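Plu4264 (Photorhabdus luminescens subsp. laumondii, PDB 4MV2) is a dimeric cupin of unknown function that binds a nickel ion inside a small beta-barrel and may be a metal-dependent enzyme. Local coordinates at residues I4-D9 with D20-L25; N31-G36 with L113-R118; T45-H50 with H90-N95; E54-I59 with F102-W107. One frame throughout, in Å; residues are numbered along the deposited sequence. Where two conformers were deposited one is given.

Interaction 1. Residues I4-D9 with D20-L25; sequences IIRKMD and DGSRLL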
# COMPACT_ATOMS: atom_id res chain seq x y z
N ILE A 4 11.52 -3.98 -12.26
CA ILE A 4 10.68 -4.79 -11.40
C ILE A 4 10.77 -4.34 -9.95
O ILE A 4 9.77 -4.34 -9.24
CB ILE A 4 11.08 -6.30 -11.52
CG1 ILE A 4 10.74 -6.84 -12.92
CG2 ILE A 4 10.46 -7.13 -10.42
CD1 ILE A 4 9.51 -6.19 -13.56
N ILE A 5 11.96 -3.97 -9.51
CA ILE A 5 12.17 -3.62 -8.13
C ILE A 5 12.67 -2.20 -8.05
O ILE A 5 13.44 -1.74 -8.88
CB ILE A 5 13.22 -4.55 -7.45
CG1 ILE A 5 13.33 -4.23 -5.95
CG2 ILE A 5 14.57 -4.44 -8.08
CD1 ILE A 5 14.11 -5.27 -5.12
N ARG A 6 12.18 -1.50 -7.04
CA ARG A 6 12.76 -0.26 -6.59
C ARG A 6 13.21 -0.47 -5.15
O ARG A 6 12.41 -0.67 -4.25
CB ARG A 6 11.79 0.91 -6.66
CG ARG A 6 12.45 2.23 -6.27
CD ARG A 6 11.45 3.31 -6.01
NE ARG A 6 10.90 3.81 -7.25
CZ ARG A 6 9.79 4.52 -7.33
NH1 ARG A 6 9.42 4.93 -8.52
NH2 ARG A 6 9.07 4.80 -6.25
N LYS A 7 14.52 -0.46 -4.96
CA LYS A 7 15.09 -0.53 -3.62
C LYS A 7 14.94 0.81 -2.95
O LYS A 7 15.17 1.86 -3.55
CB LYS A 7 16.58 -0.87 -3.74
CG LYS A 7 16.88 -2.20 -4.38
CD LYS A 7 16.41 -3.35 -3.53
CE LYS A 7 17.18 -3.49 -2.23
NZ LYS A 7 16.74 -4.72 -1.46
N MSE A 8 14.50 0.80 -1.71
CA MSE A 8 14.33 2.06 -1.02
C MSE A 8 15.65 2.73 -0.73
O MSE A 8 16.56 2.10 -0.19
CB MSE A 8 13.59 1.86 0.28
CG MSE A 8 13.43 3.11 1.14
SE MSE A 8 12.45 4.58 0.29
CE MSE A 8 10.68 3.79 0.57
N ASP A 9 15.77 3.99 -1.10
CA ASP A 9 16.90 4.82 -0.70
C ASP A 9 16.31 5.87 0.24
O ASP A 9 15.68 6.81 -0.22
CB ASP A 9 17.52 5.44 -1.95
CG ASP A 9 18.61 6.41 -1.63
OD1 ASP A 9 18.90 6.62 -0.42
OD2 ASP A 9 19.21 6.96 -2.59
N ASP A 20 8.55 13.27 5.10
CA ASP A 20 9.50 12.76 4.12
C ASP A 20 8.82 11.66 3.32
O ASP A 20 8.27 10.70 3.90
CB ASP A 20 10.74 12.22 4.82
CG ASP A 20 11.60 13.32 5.35
OD1 ASP A 20 11.57 14.44 4.77
OD2 ASP A 20 12.25 13.13 6.41
N GLY A 21 8.80 11.81 2.01
CA GLY A 21 8.08 10.89 1.16
C GLY A 21 8.93 10.28 0.05
O GLY A 21 9.87 10.87 -0.46
N SER A 22 8.48 9.12 -0.38
CA SER A 22 8.99 8.44 -1.57
C SER A 22 7.79 8.09 -2.42
O SER A 22 7.08 7.12 -2.15
CB SER A 22 9.80 7.20 -1.20
OG SER A 22 10.29 6.53 -2.35
N ARG A 23 7.58 8.89 -3.45
CA ARG A 23 6.41 8.69 -4.33
C ARG A 23 6.59 7.47 -5.20
O ARG A 23 7.66 7.24 -5.74
CB ARG A 23 6.15 9.91 -5.20
CG ARG A 23 5.50 11.04 -4.41
CD ARG A 23 5.23 12.25 -5.25
NE ARG A 23 4.60 13.32 -4.50
CZ ARG A 23 3.38 13.79 -4.71
NH1 ARG A 23 2.61 13.26 -5.65
NH2 ARG A 23 2.94 14.79 -3.96
N LEU A 24 5.50 6.73 -5.40
CA LEU A 24 5.47 5.61 -6.33
C LEU A 24 5.80 6.02 -7.76
O LEU A 24 6.60 5.38 -8.45
CB LEU A 24 4.08 4.99 -6.29
CG LEU A 24 3.86 3.78 -7.19
CD1 LEU A 24 4.74 2.60 -6.74
CD2 LEU A 24 2.40 3.42 -7.17
N LEU A 25 5.17 7.10 -8.19
CA LEU A 25 5.24 7.56 -9.58
C LEU A 25 6.14 8.77 -9.67
O LEU A 25 6.21 9.56 -8.73
CB LEU A 25 3.85 7.94 -10.08
CG LEU A 25 2.80 6.85 -9.96
CD1 LEU A 25 1.42 7.38 -10.32
CD2 LEU A 25 3.18 5.63 -10.79
O HOH W 1 9.36 3.93 -3.35
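Arg6 reaches the end of strand 19-23, and Met8, a selenomethionine, adds a softer contact with Ser22: a worked example of how one long side chain can bridge backbones that never pair, the CA atoms of Met8 and Ser22 being 8.3 Å apart. In the conformer described, the Arg6 chain leaves with CG anti to its own nitrogen (chi1 -176°) and bends only at chi3, which delivers two terminal nitrogens to successive carbonyls. Arg6 NH1 donates to Leu24 O at 2.9 Å, the donor standing above that carbonyl's plane, and Arg6 NH2 donates to Arg23 O, also at 2.9 Å, with a weak second bond to Leu24 O. A water in the guanidinium plane accepts from Arg6 NH2 at 3.0 Å and is hydrogen-bonded to Ser22 OG. Met8 bends at chi2 and chi3 to bring SE within 3.9 Å of Ser22 OG, while its CE touches Ser22 CB. Segment 20-25 pairs with strand 35-41 through Ser22 and Leu24, whereas Ile5 and Arg6 join an antiparallel ladder with a strand of the second subunit, so the arm extends a sheet of that subunit while Arg6 reaches back to its own chain.

Interaction 2. Residues N31-G36 with L113-R118; sequences NTPFGG and LNFLTR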
# COMPACT_ATOMS: atom_id res chain seq x y z
N ASN A 31 1.69 1.10 -15.01
CA ASN A 31 0.41 1.72 -15.26
C ASN A 31 -0.56 1.36 -14.16
O ASN A 31 -0.94 0.21 -13.99
CB ASN A 31 -0.15 1.30 -16.61
CG ASN A 31 -1.41 2.07 -16.98
OD1 ASN A 31 -1.71 3.12 -16.44
ND2 ASN A 31 -2.15 1.52 -17.92
N THR A 32 -0.92 2.37 -13.39
CA THR A 32 -1.75 2.20 -12.18
C THR A 32 -2.92 3.17 -12.25
O THR A 32 -2.80 4.25 -12.82
CB THR A 32 -0.99 2.52 -10.84
OG1 THR A 32 -0.51 3.86 -10.91
CG2 THR A 32 0.20 1.59 -10.60
N PRO A 33 -4.04 2.81 -11.64
CA PRO A 33 -5.17 3.74 -11.53
C PRO A 33 -5.12 4.59 -10.26
O PRO A 33 -6.10 5.25 -9.93
CB PRO A 33 -6.38 2.81 -11.47
CG PRO A 33 -5.84 1.58 -10.75
CD PRO A 33 -4.42 1.45 -11.23
N PHE A 34 -3.99 4.53 -9.54
CA PHE A 34 -3.81 5.23 -8.27
C PHE A 34 -2.41 5.80 -8.24
O PHE A 34 -1.53 5.41 -8.99
CB PHE A 34 -4.04 4.27 -7.08
CG PHE A 34 -3.18 3.03 -7.12
CD1 PHE A 34 -1.87 3.06 -6.66
CD2 PHE A 34 -3.65 1.85 -7.64
CE1 PHE A 34 -1.08 1.93 -6.71
CE2 PHE A 34 -2.86 0.72 -7.69
CZ PHE A 34 -1.59 0.76 -7.26
N GLY A 35 -2.20 6.69 -7.30
CA GLY A 35 -0.90 7.17 -6.94
C GLY A 35 -0.58 6.67 -5.54
O GLY A 35 -1.44 6.20 -4.82
N GLY A 36 0.69 6.78 -5.15
CA GLY A 36 1.09 6.32 -3.82
C GLY A 36 2.35 6.97 -3.32
O GLY A 36 3.10 7.55 -4.08
N LEU A 113 -9.56 6.61 -15.08
CA LEU A 113 -9.79 6.73 -16.52
C LEU A 113 -8.46 6.81 -17.23
O LEU A 113 -8.30 6.23 -18.29
CB LEU A 113 -10.63 7.97 -16.82
CG LEU A 113 -12.11 7.80 -16.50
CD1 LEU A 113 -12.79 9.15 -16.58
CD2 LEU A 113 -12.75 6.80 -17.46
N ASN A 114 -7.46 7.45 -16.63
CA ASN A 114 -6.19 7.58 -17.32
C ASN A 114 -5.51 6.22 -17.42
O ASN A 114 -4.87 5.92 -18.43
CB ASN A 114 -5.29 8.60 -16.61
CG ASN A 114 -5.77 10.05 -16.81
OD1 ASN A 114 -6.64 10.36 -17.67
ND2 ASN A 114 -5.19 10.95 -16.02
N PHE A 115 -5.63 5.40 -16.37
CA PHE A 115 -5.15 4.02 -16.44
C PHE A 115 -5.77 3.26 -17.62
O PHE A 115 -5.08 2.62 -18.39
CB PHE A 115 -5.42 3.28 -15.09
CG PHE A 115 -5.29 1.79 -15.19
CD1 PHE A 115 -4.04 1.19 -15.22
CD2 PHE A 115 -6.41 0.98 -15.29
CE1 PHE A 115 -3.94 -0.17 -15.32
CE2 PHE A 115 -6.31 -0.37 -15.42
CZ PHE A 115 -5.09 -0.95 -15.43
N LEU A 116 -7.08 3.36 -17.76
CA LEU A 116 -7.79 2.68 -18.85
C LEU A 116 -7.39 3.23 -20.21
O LEU A 116 -7.18 2.47 -21.14
CB LEU A 116 -9.28 2.80 -18.63
CG LEU A 116 -9.82 2.07 -17.39
CD1 LEU A 116 -11.27 2.44 -17.07
CD2 LEU A 116 -9.71 0.57 -17.51
N THR A 117 -7.19 4.52 -20.30
CA THR A 117 -6.81 5.15 -21.56
C THR A 117 -5.41 4.70 -21.97
O THR A 117 -5.17 4.37 -23.14
CB THR A 117 -6.92 6.67 -21.42
OG1 THR A 117 -8.30 6.99 -21.20
CG2 THR A 117 -6.42 7.39 -22.66
N ARG A 118 -4.47 4.68 -21.03
CA ARG A 118 -3.11 4.28 -21.33
C ARG A 118 -3.04 2.83 -21.75
O ARG A 118 -2.30 2.48 -22.64
CB ARG A 118 -2.22 4.54 -20.13
CG ARG A 118 -1.98 6.00 -19.91
CD ARG A 118 -0.89 6.25 -18.91
NE ARG A 118 -1.18 5.66 -17.60
CZ ARG A 118 -1.79 6.29 -16.59
NH1 ARG A 118 -2.23 7.54 -16.76
NH2 ARG A 118 -1.98 5.67 -15.43
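Pro33 and Phe115 bring their CA atoms to 4.9 Å where a loop runs against helix 109-121. In this cupin the C-terminal helix is fastened to the loop that leads into strand 35-41, and the case illustrates how one side-chain amide can link a helix to a loop beside an apolar contact. Phe115 turns its ring toward the loop with CG anti to the backbone nitrogen, and Pro33 CD sits over one face in a CH-pi contact, 4.3 Å from the centroid and shifted toward the rim. Pro33 CB meets Phe115 CB at 3.8 Å. Near CD1 of the same ring the Asn31 amide lies obliquely, its plane 41° from that of the ring. Trp107 of the second subunit packs edge-to-face with Phe115 and its NE1 hydrogen-bonds to Asn31 O, placing the contact at the dimer interface. Both ends of the Asn31 amide are used, which fixes its flip: ND2 gives a nearly straight bond to Phe115 O (3.2 Å, 164°), while OD1 accepts from Arg118. The guanidinium comes side-on, its plane turned 66° from the amide, and two nitrogens converge on that one oxygen: Arg118 NE and NH2 each lie 2.8 Å from Asn31 OD1.

Interaction 3. Residues T45-H50 with H90-N95; sequences TKSFRH and HHVINN. With NI (nickel (II) ion), chain C.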
# COMPACT_ATOMS: atom_id res chain seq x y z
N THR A 45 7.13 15.50 15.38
CA THR A 45 6.71 16.42 14.31
C THR A 45 5.28 16.09 13.90
O THR A 45 4.75 15.03 14.26
CB THR A 45 7.62 16.40 13.06
OG1 THR A 45 7.46 15.17 12.35
CG2 THR A 45 9.10 16.55 13.41
N LYS A 46 4.71 16.96 13.08
CA LYS A 46 3.39 16.70 12.48
C LYS A 46 3.41 17.07 11.02
O LYS A 46 4.17 17.94 10.61
CB LYS A 46 2.29 17.48 13.22
CG LYS A 46 2.46 18.97 13.14
CD LYS A 46 1.19 19.70 13.50
CE LYS A 46 0.31 20.04 12.28
NZ LYS A 46 0.90 21.12 11.37
N SER A 47 2.52 16.46 10.23
CA SER A 47 2.47 16.77 8.78
C SER A 47 1.53 17.92 8.46
O SER A 47 0.82 18.40 9.32
CB SER A 47 2.12 15.53 7.98
OG SER A 47 0.77 15.16 8.21
N PHE A 48 1.54 18.35 7.20
CA PHE A 48 0.80 19.53 6.74
C PHE A 48 -0.66 19.22 6.51
O PHE A 48 -0.99 18.33 5.80
CB PHE A 48 1.43 20.03 5.43
CG PHE A 48 0.71 21.15 4.80
CD1 PHE A 48 0.97 22.45 5.18
CD2 PHE A 48 -0.24 20.92 3.79
CE1 PHE A 48 0.30 23.52 4.57
CE2 PHE A 48 -0.92 21.99 3.18
CZ PHE A 48 -0.64 23.27 3.58
N ARG A 49 -1.55 20.01 7.10
CA ARG A 49 -2.98 19.71 7.02
C ARG A 49 -3.54 20.10 5.66
O ARG A 49 -3.28 21.22 5.17
CB ARG A 49 -3.70 20.43 8.18
CG ARG A 49 -5.21 20.18 8.26
CD ARG A 49 -5.77 20.77 9.56
NE ARG A 49 -7.24 20.68 9.72
CZ ARG A 49 -8.12 21.65 9.41
NH1 ARG A 49 -7.73 22.82 8.90
NH2 ARG A 49 -9.43 21.46 9.61
N HIS A 50 -4.25 19.17 5.00
CA HIS A 50 -4.91 19.56 3.74
C HIS A 50 -6.17 18.77 3.54
O HIS A 50 -6.51 17.88 4.34
CB HIS A 50 -3.95 19.35 2.55
CG HIS A 50 -3.73 17.92 2.12
ND1 HIS A 50 -3.07 17.61 0.95
CD2 HIS A 50 -4.10 16.73 2.66
CE1 HIS A 50 -3.01 16.30 0.81
NE2 HIS A 50 -3.63 15.73 1.83
N HIS A 90 -7.04 16.70 6.97
CA HIS A 90 -6.32 15.63 7.62
C HIS A 90 -4.89 15.95 7.73
O HIS A 90 -4.32 16.59 6.83
CB HIS A 90 -6.48 14.27 6.89
CG HIS A 90 -6.24 14.31 5.39
ND1 HIS A 90 -7.14 14.86 4.51
CD2 HIS A 90 -5.23 13.80 4.63
CE1 HIS A 90 -6.69 14.72 3.27
NE2 HIS A 90 -5.53 14.07 3.31
N HIS A 91 -4.32 15.54 8.86
CA HIS A 91 -2.86 15.48 9.03
C HIS A 91 -2.47 14.43 10.10
O HIS A 91 -3.34 13.81 10.75
CB HIS A 91 -2.29 16.88 9.35
CG HIS A 91 -2.54 17.40 10.73
ND1 HIS A 91 -3.74 17.99 11.12
CD2 HIS A 91 -1.72 17.51 11.80
CE1 HIS A 91 -3.63 18.42 12.36
NE2 HIS A 91 -2.43 18.12 12.80
N VAL A 92 -1.17 14.23 10.23
CA VAL A 92 -0.59 13.18 11.05
C VAL A 92 0.27 13.82 12.13
O VAL A 92 1.07 14.70 11.85
CB VAL A 92 0.26 12.25 10.19
CG1 VAL A 92 0.78 11.08 11.01
CG2 VAL A 92 -0.58 11.71 9.00
N ILE A 93 0.06 13.37 13.36
CA ILE A 93 0.78 13.90 14.53
C ILE A 93 1.59 12.81 15.14
O ILE A 93 1.05 11.80 15.59
CB ILE A 93 -0.22 14.45 15.60
CG1 ILE A 93 -1.07 15.57 15.00
CG2 ILE A 93 0.53 14.90 16.87
CD1 ILE A 93 -2.36 15.82 15.79
N ASN A 94 2.91 12.98 15.14
CA ASN A 94 3.80 12.01 15.76
C ASN A 94 4.45 12.61 16.99
O ASN A 94 5.47 13.29 16.87
CB ASN A 94 4.90 11.53 14.81
CG ASN A 94 5.78 10.43 15.43
OD1 ASN A 94 5.52 9.93 16.51
ND2 ASN A 94 6.86 10.11 14.74
N ASN A 95 3.88 12.33 18.16
CA ASN A 95 4.40 12.88 19.41
C ASN A 95 5.51 12.01 20.01
O ASN A 95 6.05 12.33 21.07
CB ASN A 95 3.29 13.01 20.47
CG ASN A 95 2.25 14.05 20.14
OD1 ASN A 95 1.06 13.85 20.42
ND2 ASN A 95 2.65 15.15 19.59
NI NI C . -4.28 13.74 1.59
O HOH W 2 -6.48 17.62 10.35
O HOH W 3 -2.65 12.98 2.64
O HOH W 4 -2.93 13.41 -0.08
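Ser47 and Val92 illustrate how a side chain can take over a backbone role where a beta ladder breaks. Asn94 N donates to Thr45 O (2.9 Å), Ser47 N donates to Val92 O, and at the far end His50 and His90 form a separate antiparallel bridge bonded both ways. The register shifts by one residue between these ladders. In the gap Ser47 OG, placed by a chi1 of 69° between its own nitrogen and carbonyl carbon, accepts from Val92 N at 3.0 Å. Apolar and ring contacts centre on His91, whose ring is met obliquely by Lys46 CE, 3.3 Å from CD2, and by the extended Arg49 chain, with CD 3.8 Å from ND1. A water is hydrogen-bonded to His91 ND1. NE2 of His50 and NE2 of His90 bind nickel at 2.1 and 2.2 Å, the His50 edge facing the His90 ring face with planes 65° apart. Two waters, His52 and Glu56 fill the remaining positions. His90 ND1 is hydrogen-bonded to Ser88 O, which helps fix its ring rotation. Such a three-histidine, one-glutamate site is the classic cupin metal centre, and its water ligands are consistent with positions that a substrate could occupy.

Interaction 4. Residues E54-I59 with F102-W107; sequences EYELFI and FYTIWW. With NI (nickel (II) ion), chain C.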
# COMPACT_ATOMS: atom_id res chain seq x y z
N GLU A 54 -9.82 13.93 -4.04
CA GLU A 54 -9.35 12.60 -4.33
C GLU A 54 -9.59 11.67 -3.13
O GLU A 54 -9.51 12.13 -1.97
CB GLU A 54 -7.82 12.60 -4.59
CG GLU A 54 -7.35 13.12 -5.94
CD GLU A 54 -7.15 14.61 -5.97
OE1 GLU A 54 -7.40 15.27 -4.95
OE2 GLU A 54 -6.74 15.12 -7.05
N TYR A 55 -9.91 10.41 -3.41
CA TYR A 55 -9.96 9.33 -2.41
C TYR A 55 -8.56 9.03 -1.94
O TYR A 55 -7.61 9.17 -2.69
CB TYR A 55 -10.52 8.05 -3.03
CG TYR A 55 -11.97 8.18 -3.47
CD1 TYR A 55 -12.31 8.65 -4.72
CD2 TYR A 55 -12.99 7.85 -2.60
CE1 TYR A 55 -13.66 8.79 -5.09
CE2 TYR A 55 -14.31 7.97 -2.93
CZ TYR A 55 -14.65 8.43 -4.19
OH TYR A 55 -15.98 8.57 -4.54
N GLU A 56 -8.44 8.61 -0.69
CA GLU A 56 -7.14 8.31 -0.11
C GLU A 56 -7.30 7.30 1.02
O GLU A 56 -8.28 7.32 1.75
CB GLU A 56 -6.48 9.61 0.39
CG GLU A 56 -5.01 9.43 0.83
CD GLU A 56 -4.31 10.73 1.09
OE1 GLU A 56 -4.98 11.78 1.19
OE2 GLU A 56 -3.08 10.70 1.23
N LEU A 57 -6.32 6.38 1.08
CA LEU A 57 -6.15 5.26 2.05
C LEU A 57 -4.76 5.39 2.70
O LEU A 57 -3.79 5.58 1.98
CB LEU A 57 -6.19 3.87 1.33
CG LEU A 57 -5.98 2.62 2.20
CD1 LEU A 57 -7.24 2.52 3.11
CD2 LEU A 57 -5.81 1.44 1.31
N PHE A 58 -4.65 5.29 4.02
CA PHE A 58 -3.34 5.12 4.66
C PHE A 58 -3.25 3.68 5.17
O PHE A 58 -4.17 3.16 5.82
CB PHE A 58 -3.19 6.00 5.92
CG PHE A 58 -3.13 7.49 5.70
CD1 PHE A 58 -3.07 8.08 4.44
CD2 PHE A 58 -3.10 8.31 6.81
CE1 PHE A 58 -3.01 9.45 4.32
CE2 PHE A 58 -3.02 9.67 6.68
CZ PHE A 58 -2.97 10.22 5.44
N ILE A 59 -2.10 3.08 4.94
CA ILE A 59 -1.71 1.77 5.46
C ILE A 59 -0.59 2.09 6.46
O ILE A 59 0.49 2.54 6.07
CB ILE A 59 -1.19 0.85 4.33
CG1 ILE A 59 -2.25 0.63 3.26
CG2 ILE A 59 -0.67 -0.46 4.88
CD1 ILE A 59 -1.67 0.17 1.94
N PHE A 102 3.96 5.30 7.12
CA PHE A 102 2.70 4.84 6.53
C PHE A 102 2.82 4.94 5.03
O PHE A 102 3.62 5.71 4.51
CB PHE A 102 1.49 5.64 7.07
CG PHE A 102 1.46 7.09 6.68
CD1 PHE A 102 2.18 8.04 7.36
CD2 PHE A 102 0.61 7.52 5.67
CE1 PHE A 102 2.10 9.37 7.02
CE2 PHE A 102 0.55 8.82 5.33
CZ PHE A 102 1.29 9.75 6.02
N TYR A 103 2.00 4.16 4.31
CA TYR A 103 1.88 4.25 2.87
C TYR A 103 0.54 4.87 2.57
O TYR A 103 -0.46 4.48 3.14
CB TYR A 103 2.03 2.85 2.20
CG TYR A 103 2.56 2.97 0.80
CD1 TYR A 103 3.91 2.96 0.56
CD2 TYR A 103 1.72 3.19 -0.29
CE1 TYR A 103 4.45 3.16 -0.72
CE2 TYR A 103 2.22 3.39 -1.55
CZ TYR A 103 3.59 3.41 -1.77
OH TYR A 103 4.04 3.65 -3.03
N THR A 104 0.52 5.85 1.69
CA THR A 104 -0.74 6.43 1.22
C THR A 104 -0.95 6.04 -0.23
O THR A 104 -0.04 6.00 -1.03
CB THR A 104 -0.82 7.94 1.39
OG1 THR A 104 -2.06 8.34 0.85
CG2 THR A 104 0.31 8.69 0.74
N ILE A 105 -2.19 5.70 -0.53
CA ILE A 105 -2.67 5.44 -1.88
C ILE A 105 -3.85 6.36 -2.13
O ILE A 105 -4.76 6.41 -1.34
CB ILE A 105 -3.09 3.96 -2.05
CG1 ILE A 105 -1.89 3.04 -1.80
CG2 ILE A 105 -3.69 3.74 -3.44
CD1 ILE A 105 -2.22 1.58 -1.81
N TRP A 106 -3.83 7.07 -3.25
CA TRP A 106 -4.89 8.02 -3.59
C TRP A 106 -5.36 7.77 -5.02
O TRP A 106 -4.61 7.28 -5.85
CB TRP A 106 -4.42 9.46 -3.38
CG TRP A 106 -3.33 9.93 -4.26
CD1 TRP A 106 -3.46 10.54 -5.47
CD2 TRP A 106 -1.92 9.89 -3.99
NE1 TRP A 106 -2.25 10.85 -5.98
CE2 TRP A 106 -1.28 10.49 -5.09
CE3 TRP A 106 -1.15 9.43 -2.93
CZ2 TRP A 106 0.09 10.62 -5.17
CZ3 TRP A 106 0.21 9.56 -3.02
CH2 TRP A 106 0.82 10.15 -4.13
N TRP A 107 -6.61 8.11 -5.29
CA TRP A 107 -7.21 7.81 -6.59
C TRP A 107 -8.44 8.65 -6.78
O TRP A 107 -9.01 9.18 -5.83
CB TRP A 107 -7.55 6.30 -6.74
CG TRP A 107 -8.63 5.82 -5.81
CD1 TRP A 107 -9.96 5.66 -6.11
CD2 TRP A 107 -8.48 5.43 -4.42
NE1 TRP A 107 -10.63 5.21 -5.02
CE2 TRP A 107 -9.76 5.05 -3.97
CE3 TRP A 107 -7.40 5.40 -3.52
CZ2 TRP A 107 -10.00 4.65 -2.65
CZ3 TRP A 107 -7.64 4.97 -2.22
CH2 TRP A 107 -8.92 4.63 -1.80
NI NI C . -4.28 13.74 1.59
O HOH W 3 -2.65 12.98 2.64
O HOH W 4 -2.93 13.41 -0.08
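Phe58 and Phe102 lie side by side in the apolar interior, with Phe102 CE2 poised 3.6 Å above the centre of the Phe58 ring. Their planes meet at 42°, neither stacked nor edge-to-face. On the opposite side of the sheet Ile59 CD1 touches Ile105 CD1 at 4.0 Å in the conformer described, and toward the end of the strands Trp107 offers an indole face to Tyr55. There Tyr55 CB sits 3.2 Å from Trp107 CE2, a close CH-pi contact; the two rings are nearly parallel yet slid apart and barely overlap. The pair of strands, 55-62 and 100-107, exemplifies the antiparallel framework of a cupin barrel: Tyr55, Leu57 and Ile59 form hydrogen-bonded pairs with Trp107, Ile105 and Tyr103, and Glu56 and Phe58 face the metal-side interior with Thr104. Trp107 NE1 hydrogen-bonds to Asn31 O of the second subunit. At the polar edge Glu56 extends fully beyond CG, carrying its carboxylate to the nickel. Glu56 OE1 binds the nickel ion at 2.1 Å, alongside His50, His52 and His90. OE2 is gripped twice: a metal-bound water donates to it, and Thr104 OG1 donates to the anti lone pair of Glu56 OE2 at 2.6 Å.

How the interactions relate
From the N terminus, interaction 1 closes first, a short loop that brings the arm 4-9 back onto strand 19-23 before any other contact opens. Interaction 2 then opens at 31-36 and closes only at helix 109-121, enclosing both remaining contacts. Inside it interactions 3 and 4 cross: 45-50 and 54-59 come in turn, then 90-95 and 102-107 answer them in the same order. This interlacing ties the four-stranded sheet to the six-stranded one, and both contacts meet at the nickel ion and its two waters. Interactions 1, 2 and 4 share the larger sheet, where 20-25, 31-36 and 102-107 lie on strands that are neighbours in the sheet, and all three touch the second subunit.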